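Local coordinates for protein soluble lytic murein transglycosylase (Pseudomonas aeruginosa, PDB 5OHU) that cleaves the glycan strands of peptidoglycan as a lytic transglycosylase, turning over the cell wall by both exolytic and endolytic reactions, at residues V309-G321 against V597-Q609. Numbering follows the deposited sequence.
Sequences VTEWRTRLLLRLG and VWIETIPFDETRQ
R315 meets E600 side-on: NE and NH2 both donate to the single oxygen OE2, NH2 at 2.9 Å, with guanidinium and carboxylate nearly coplanar. The arginine chain runs extended from CG to NE, which carries the charged group past the E600 carbonyl oxygen to this acid. The other carboxylate oxygen of E600 is held by Y375 and W346, so both oxygens of the carboxylate are held.

On one face of that guanidinium lies the guanidinium of R608, centres 3.3 Å apart and planes 6° from parallel. The like charges are probably offset by the acids around them: R608 NH1 bonds D605 OD1 at 2.9 Å, while E311 adds a longer electrostatic contact to R315. R608 NE also reaches the carbonyl oxygen E600 O, from above its plane.

This network joins helix 307-319, in the ring-shaped helical part of the chain, to the turn between helices 595-600 and 605-624, in the C-terminal part that carries the lysozyme-like transglycosylase SLT domain. One turn further along the helix, R319 NH1 donates to T601 OG1 (2.9 Å, N-H...O angle 151°), the acceptor lying near the guanidinium plane; the same hydroxyl in turn donates to V597 O, one helical turn earlier in its own segment.

T601 CG2 makes an aliphatic contact with R315 CB at 4.0 Å, and V597 CG1 sets a methyl against the carbonyl oxygen L318 O, 3.8 Å away. The W312 ring has R315 CD over one face, and its CH2 edge points at T601 O, 3.6 Å away.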
loop_
_atom_site.group_PDB
_atom_site.type_symbol
_atom_site.label_atom_id
_atom_site.label_comp_id
_atom_site.label_asym_id
_atom_site.label_seq_id
_atom_site.Cartn_x
_atom_site.Cartn_y
_atom_site.Cartn_z
ATOM N N VAL A 309 -18.630 0.678 0.211
ATOM C CA VAL A 309 -19.929 0.043 0.014
ATOM C C VAL A 309 -20.617 0.603 -1.220
ATOM O O VAL A 309 -21.325 -0.123 -1.926
ATOM C CB VAL A 309 -20.817 0.204 1.270
ATOM C CG1 VAL A 309 -22.222 -0.333 1.009
ATOM C CG2 VAL A 309 -20.184 -0.494 2.477
ATOM N N THR A 310 -20.441 1.892 -1.492
ATOM C CA THR A 310 -21.068 2.483 -2.666
ATOM C C THR A 310 -20.513 1.872 -3.940
ATOM O O THR A 310 -21.267 1.561 -4.866
ATOM C CB THR A 310 -20.840 3.993 -2.678
ATOM O OG1 THR A 310 -21.333 4.546 -1.458
ATOM C CG2 THR A 310 -21.563 4.628 -3.833
ATOM N N GLU A 311 -19.195 1.702 -3.998
ATOM C CA GLU A 311 -18.561 1.167 -5.194
ATOM C C GLU A 311 -18.923 -0.300 -5.398
ATOM O O GLU A 311 -19.110 -0.742 -6.534
ATOM C CB GLU A 311 -17.037 1.336 -5.101
ATOM C CG GLU A 311 -16.545 2.776 -5.175
ATOM C CD GLU A 311 -15.049 2.891 -5.497
ATOM O OE1 GLU A 311 -14.232 2.329 -4.730
ATOM O OE2 GLU A 311 -14.684 3.557 -6.501
ATOM N N TRP A 312 -19.023 -1.071 -4.313
ATOM C CA TRP A 312 -19.331 -2.485 -4.488
ATOM C C TRP A 312 -20.807 -2.700 -4.739
ATOM O O TRP A 312 -21.184 -3.646 -5.428
ATOM C CB TRP A 312 -18.819 -3.298 -3.302
ATOM C CG TRP A 312 -17.497 -3.746 -3.686
ATOM C CD1 TRP A 312 -16.298 -3.189 -3.337
ATOM C CD2 TRP A 312 -17.204 -4.793 -4.606
ATOM N NE1 TRP A 312 -15.269 -3.849 -3.971
ATOM C CE2 TRP A 312 -15.801 -4.833 -4.761
ATOM C CE3 TRP A 312 -17.996 -5.704 -5.321
ATOM C CZ2 TRP A 312 -15.167 -5.771 -5.570
ATOM C CZ3 TRP A 312 -17.363 -6.633 -6.148
ATOM C CH2 TRP A 312 -15.961 -6.661 -6.255
ATOM N N ARG A 313 -21.645 -1.808 -4.237
ATOM C CA ARG A 313 -23.045 -1.792 -4.643
ATOM C C ARG A 313 -23.169 -1.551 -6.143
ATOM O O ARG A 313 -23.925 -2.238 -6.842
ATOM C CB ARG A 313 -23.797 -0.713 -3.856
ATOM C CG ARG A 313 -25.289 -0.951 -3.783
ATOM C CD ARG A 313 -26.093 0.284 -3.367
ATOM N NE ARG A 313 -25.727 0.773 -2.048
ATOM C CZ ARG A 313 -26.348 1.771 -1.427
ATOM N NH1 ARG A 313 -25.940 2.143 -0.222
ATOM N NH2 ARG A 313 -27.378 2.383 -1.996
ATOM N N THR A 314 -22.398 -0.586 -6.675
ATOM C CA THR A 314 -22.451 -0.314 -8.115
ATOM C C THR A 314 -21.812 -1.442 -8.918
ATOM O O THR A 314 -22.348 -1.851 -9.957
ATOM C CB THR A 314 -21.767 1.015 -8.465
ATOM O OG1 THR A 314 -22.154 2.042 -7.533
ATOM C CG2 THR A 314 -22.181 1.461 -9.878
ATOM N N ARG A 315 -20.673 -1.963 -8.449
ATOM C CA ARG A 315 -20.023 -3.077 -9.133
ATOM C C ARG A 315 -20.951 -4.281 -9.221
ATOM O O ARG A 315 -21.052 -4.931 -10.270
ATOM C CB ARG A 315 -18.725 -3.450 -8.409
ATOM C CG ARG A 315 -17.579 -2.487 -8.696
ATOM C CD ARG A 315 -16.348 -2.704 -7.810
ATOM N NE ARG A 315 -15.314 -1.776 -8.248
ATOM C CZ ARG A 315 -14.454 -1.147 -7.460
ATOM N NH1 ARG A 315 -14.464 -1.353 -6.150
ATOM N NH2 ARG A 315 -13.576 -0.309 -7.993
ATOM N N LEU A 316 -21.655 -4.576 -8.131
ATOM C CA LEU A 316 -22.538 -5.726 -8.107
ATOM C C LEU A 316 -23.681 -5.547 -9.101
ATOM O O LEU A 316 -24.034 -6.483 -9.823
ATOM C CB LEU A 316 -23.062 -5.941 -6.685
ATOM C CG LEU A 316 -24.050 -7.084 -6.428
ATOM C CD1 LEU A 316 -23.516 -8.410 -6.949
ATOM C CD2 LEU A 316 -24.342 -7.211 -4.948
ATOM N N LEU A 317 -24.252 -4.341 -9.175
ATOM C CA LEU A 317 -25.289 -4.094 -10.172
ATOM C C LEU A 317 -24.752 -4.323 -11.577
ATOM O O LEU A 317 -25.447 -4.874 -12.434
ATOM C CB LEU A 317 -25.842 -2.673 -10.023
ATOM C CG LEU A 317 -26.672 -2.452 -8.752
ATOM C CD1 LEU A 317 -26.850 -0.969 -8.459
ATOM C CD2 LEU A 317 -28.036 -3.162 -8.899
ATOM N N LEU A 318 -23.510 -3.908 -11.827
ATOM C CA LEU A 318 -22.908 -4.127 -13.137
ATOM C C LEU A 318 -22.699 -5.614 -13.395
ATOM O O LEU A 318 -22.967 -6.103 -14.495
ATOM C CB LEU A 318 -21.575 -3.377 -13.239
ATOM C CG LEU A 318 -21.597 -1.839 -13.210
ATOM C CD1 LEU A 318 -20.170 -1.358 -13.078
ATOM C CD2 LEU A 318 -22.237 -1.222 -14.446
ATOM N N ARG A 319 -22.222 -6.352 -12.394
ATOM C CA ARG A 319 -22.068 -7.790 -12.584
ATOM C C ARG A 319 -23.411 -8.451 -12.867
ATOM O O ARG A 319 -23.476 -9.444 -13.597
ATOM C CB ARG A 319 -21.418 -8.431 -11.361
ATOM C CG ARG A 319 -21.007 -9.895 -11.571
ATOM C CD ARG A 319 -19.643 -10.031 -12.226
ATOM N NE ARG A 319 -19.201 -11.426 -12.190
ATOM C CZ ARG A 319 -17.940 -11.831 -12.314
ATOM N NH1 ARG A 319 -16.958 -10.954 -12.469
ATOM N NH2 ARG A 319 -17.660 -13.118 -12.281
ATOM N N LEU A 320 -24.492 -7.916 -12.321
ATOM C CA LEU A 320 -25.783 -8.546 -12.524
ATOM C C LEU A 320 -26.478 -8.053 -13.778
ATOM O O LEU A 320 -27.604 -8.482 -14.046
ATOM C CB LEU A 320 -26.688 -8.318 -11.313
ATOM C CG LEU A 320 -26.175 -9.050 -10.060
ATOM C CD1 LEU A 320 -26.724 -8.364 -8.808
ATOM C CD2 LEU A 320 -26.505 -10.541 -10.076
ATOM N N GLY A 321 -25.849 -7.155 -14.534
ATOM C CA GLY A 321 -26.495 -6.610 -15.709
ATOM C C GLY A 321 -27.628 -5.647 -15.432
ATOM O O GLY A 321 -28.498 -5.468 -16.289
ATOM N N VAL A 597 -16.562 -5.022 -17.446
ATOM C CA VAL A 597 -17.290 -5.435 -16.252
ATOM C C VAL A 597 -16.457 -6.416 -15.427
ATOM O O VAL A 597 -16.368 -6.307 -14.196
ATOM C CB VAL A 597 -18.657 -6.041 -16.629
ATOM C CG1 VAL A 597 -19.335 -6.656 -15.372
ATOM C CG2 VAL A 597 -19.568 -5.002 -17.259
ATOM N N TRP A 598 -15.855 -7.406 -16.088
ATOM C CA TRP A 598 -15.071 -8.399 -15.353
ATOM C C TRP A 598 -13.937 -7.742 -14.585
ATOM O O TRP A 598 -13.725 -8.041 -13.405
ATOM C CB TRP A 598 -14.507 -9.467 -16.290
ATOM C CG TRP A 598 -13.854 -10.580 -15.491
ATOM C CD1 TRP A 598 -14.488 -11.641 -14.894
ATOM C CD2 TRP A 598 -12.456 -10.721 -15.172
ATOM N NE1 TRP A 598 -13.568 -12.436 -14.237
ATOM C CE2 TRP A 598 -12.318 -11.897 -14.404
ATOM C CE3 TRP A 598 -11.310 -9.987 -15.489
ATOM C CZ2 TRP A 598 -11.086 -12.341 -13.939
ATOM C CZ3 TRP A 598 -10.082 -10.431 -15.021
ATOM C CH2 TRP A 598 -9.984 -11.594 -14.250
ATOM N N ILE A 599 -13.204 -6.831 -15.233
ATOM C CA ILE A 599 -12.105 -6.147 -14.558
ATOM C C ILE A 599 -12.632 -5.344 -13.385
ATOM O O ILE A 599 -12.078 -5.386 -12.280
ATOM C CB ILE A 599 -11.334 -5.244 -15.538
ATOM C CG1 ILE A 599 -10.463 -6.087 -16.470
ATOM C CG2 ILE A 599 -10.407 -4.327 -14.757
ATOM C CD1 ILE A 599 -10.261 -5.432 -17.827
ATOM N N GLU A 600 -13.713 -4.596 -13.615
ATOM C CA GLU A 600 -14.249 -3.723 -12.582
ATOM C C GLU A 600 -14.704 -4.509 -11.360
ATOM O O GLU A 600 -14.677 -3.984 -10.239
ATOM C CB GLU A 600 -15.426 -2.915 -13.123
ATOM C CG GLU A 600 -15.764 -1.741 -12.238
ATOM C CD GLU A 600 -14.559 -0.853 -12.011
ATOM O OE1 GLU A 600 -13.963 -0.406 -13.042
ATOM O OE2 GLU A 600 -14.179 -0.659 -10.822
ATOM N N THR A 601 -15.128 -5.764 -11.548
ATOM C CA THR A 601 -15.691 -6.549 -10.458
ATOM C C THR A 601 -14.712 -7.583 -9.931
ATOM O O THR A 601 -15.123 -8.513 -9.234
ATOM C CB THR A 601 -17.002 -7.227 -10.874
ATOM O OG1 THR A 601 -16.765 -8.128 -11.965
ATOM C CG2 THR A 601 -18.055 -6.179 -11.307
ATOM N N ILE A 602 -13.428 -7.434 -10.238
ATOM C CA ILE A 602 -12.407 -8.264 -9.580
ATOM C C ILE A 602 -12.461 -8.018 -8.068
ATOM O O ILE A 602 -12.444 -6.855 -7.623
ATOM C CB ILE A 602 -11.012 -7.931 -10.145
ATOM C CG1 ILE A 602 -10.817 -8.573 -11.523
ATOM C CG2 ILE A 602 -9.889 -8.406 -9.203
ATOM C CD1 ILE A 602 -9.590 -8.029 -12.212
ATOM N N PRO A 603 -12.542 -9.049 -7.234
ATOM C CA PRO A 603 -12.696 -8.808 -5.789
ATOM C C PRO A 603 -11.504 -8.135 -5.124
ATOM O O PRO A 603 -11.707 -7.386 -4.162
ATOM C CB PRO A 603 -12.930 -10.221 -5.223
ATOM C CG PRO A 603 -13.302 -11.064 -6.417
ATOM C CD PRO A 603 -12.542 -10.473 -7.560
ATOM N N PHE A 604 -10.270 -8.394 -5.575
ATOM C CA PHE A 604 -9.079 -7.828 -4.937
ATOM C C PHE A 604 -8.759 -6.469 -5.552
ATOM O O PHE A 604 -8.474 -6.393 -6.750
ATOM C CB PHE A 604 -7.861 -8.743 -5.100
ATOM C CG PHE A 604 -8.008 -10.100 -4.464
ATOM C CD1 PHE A 604 -9.098 -10.410 -3.661
ATOM C CD2 PHE A 604 -7.022 -11.074 -4.669
ATOM C CE1 PHE A 604 -9.214 -11.673 -3.080
ATOM C CE2 PHE A 604 -7.123 -12.334 -4.093
ATOM C CZ PHE A 604 -8.218 -12.641 -3.293
ATOM N N ASP A 605 -8.774 -5.412 -4.726
ATOM C CA ASP A 605 -8.369 -4.086 -5.189
ATOM C C ASP A 605 -7.010 -4.128 -5.861
ATOM O O ASP A 605 -6.783 -3.440 -6.866
ATOM C CB ASP A 605 -8.286 -3.086 -4.030
ATOM C CG ASP A 605 -9.641 -2.614 -3.537
ATOM O OD1 ASP A 605 -10.647 -2.749 -4.259
ATOM O OD2 ASP A 605 -9.683 -2.063 -2.417
ATOM N N GLU A 606 -6.073 -4.889 -5.285
ATOM C CA GLU A 606 -4.725 -4.931 -5.834
ATOM C C GLU A 606 -4.740 -5.504 -7.236
ATOM O O GLU A 606 -4.075 -4.986 -8.141
ATOM C CB GLU A 606 -3.791 -5.759 -4.951
ATOM C CG GLU A 606 -2.588 -6.272 -5.752
ATOM C CD GLU A 606 -1.476 -6.857 -4.910
ATOM O OE1 GLU A 606 -1.612 -6.932 -3.670
ATOM O OE2 GLU A 606 -0.451 -7.250 -5.506
ATOM N N THR A 607 -5.482 -6.593 -7.432
ATOM C CA THR A 607 -5.435 -7.251 -8.726
ATOM C C THR A 607 -6.146 -6.417 -9.786
ATOM O O THR A 607 -5.694 -6.348 -10.938
ATOM C CB THR A 607 -6.032 -8.643 -8.617
ATOM O OG1 THR A 607 -5.326 -9.365 -7.607
ATOM C CG2 THR A 607 -5.890 -9.366 -9.931
ATOM N N ARG A 608 -7.234 -5.743 -9.406
ATOM C CA ARG A 608 -7.925 -4.879 -10.363
ATOM C C ARG A 608 -6.992 -3.789 -10.875
ATOM O O ARG A 608 -6.879 -3.568 -12.091
ATOM C CB ARG A 608 -9.178 -4.260 -9.739
ATOM C CG ARG A 608 -9.805 -3.175 -10.669
ATOM C CD ARG A 608 -10.862 -2.313 -9.990
ATOM N NE ARG A 608 -11.823 -3.149 -9.283
ATOM C CZ ARG A 608 -11.918 -3.255 -7.960
ATOM N NH1 ARG A 608 -11.130 -2.534 -7.147
ATOM N NH2 ARG A 608 -12.830 -4.074 -7.458
ATOM N N GLN A 609 -6.270 -3.133 -9.959
ATOM C CA GLN A 609 -5.365 -2.061 -10.362
ATOM C C GLN A 609 -4.170 -2.614 -11.126
ATOM O O GLN A 609 -3.705 -2.002 -12.094
ATOM C CB GLN A 609 -4.889 -1.275 -9.138
ATOM C CG GLN A 609 -4.183 0.031 -9.497
ATOM C CD GLN A 609 -5.118 0.992 -10.229
ATOM O OE1 GLN A 609 -6.209 1.260 -9.746
ATOM N NE2 GLN A 609 -4.706 1.488 -11.410
HETATM O O HOH W 1 -13.128 -1.937 -3.092
HETATM O O HOH W 2 -12.374 -4.794 -4.253
HETATM O O HOH W 3 -14.339 -10.428 -11.787
#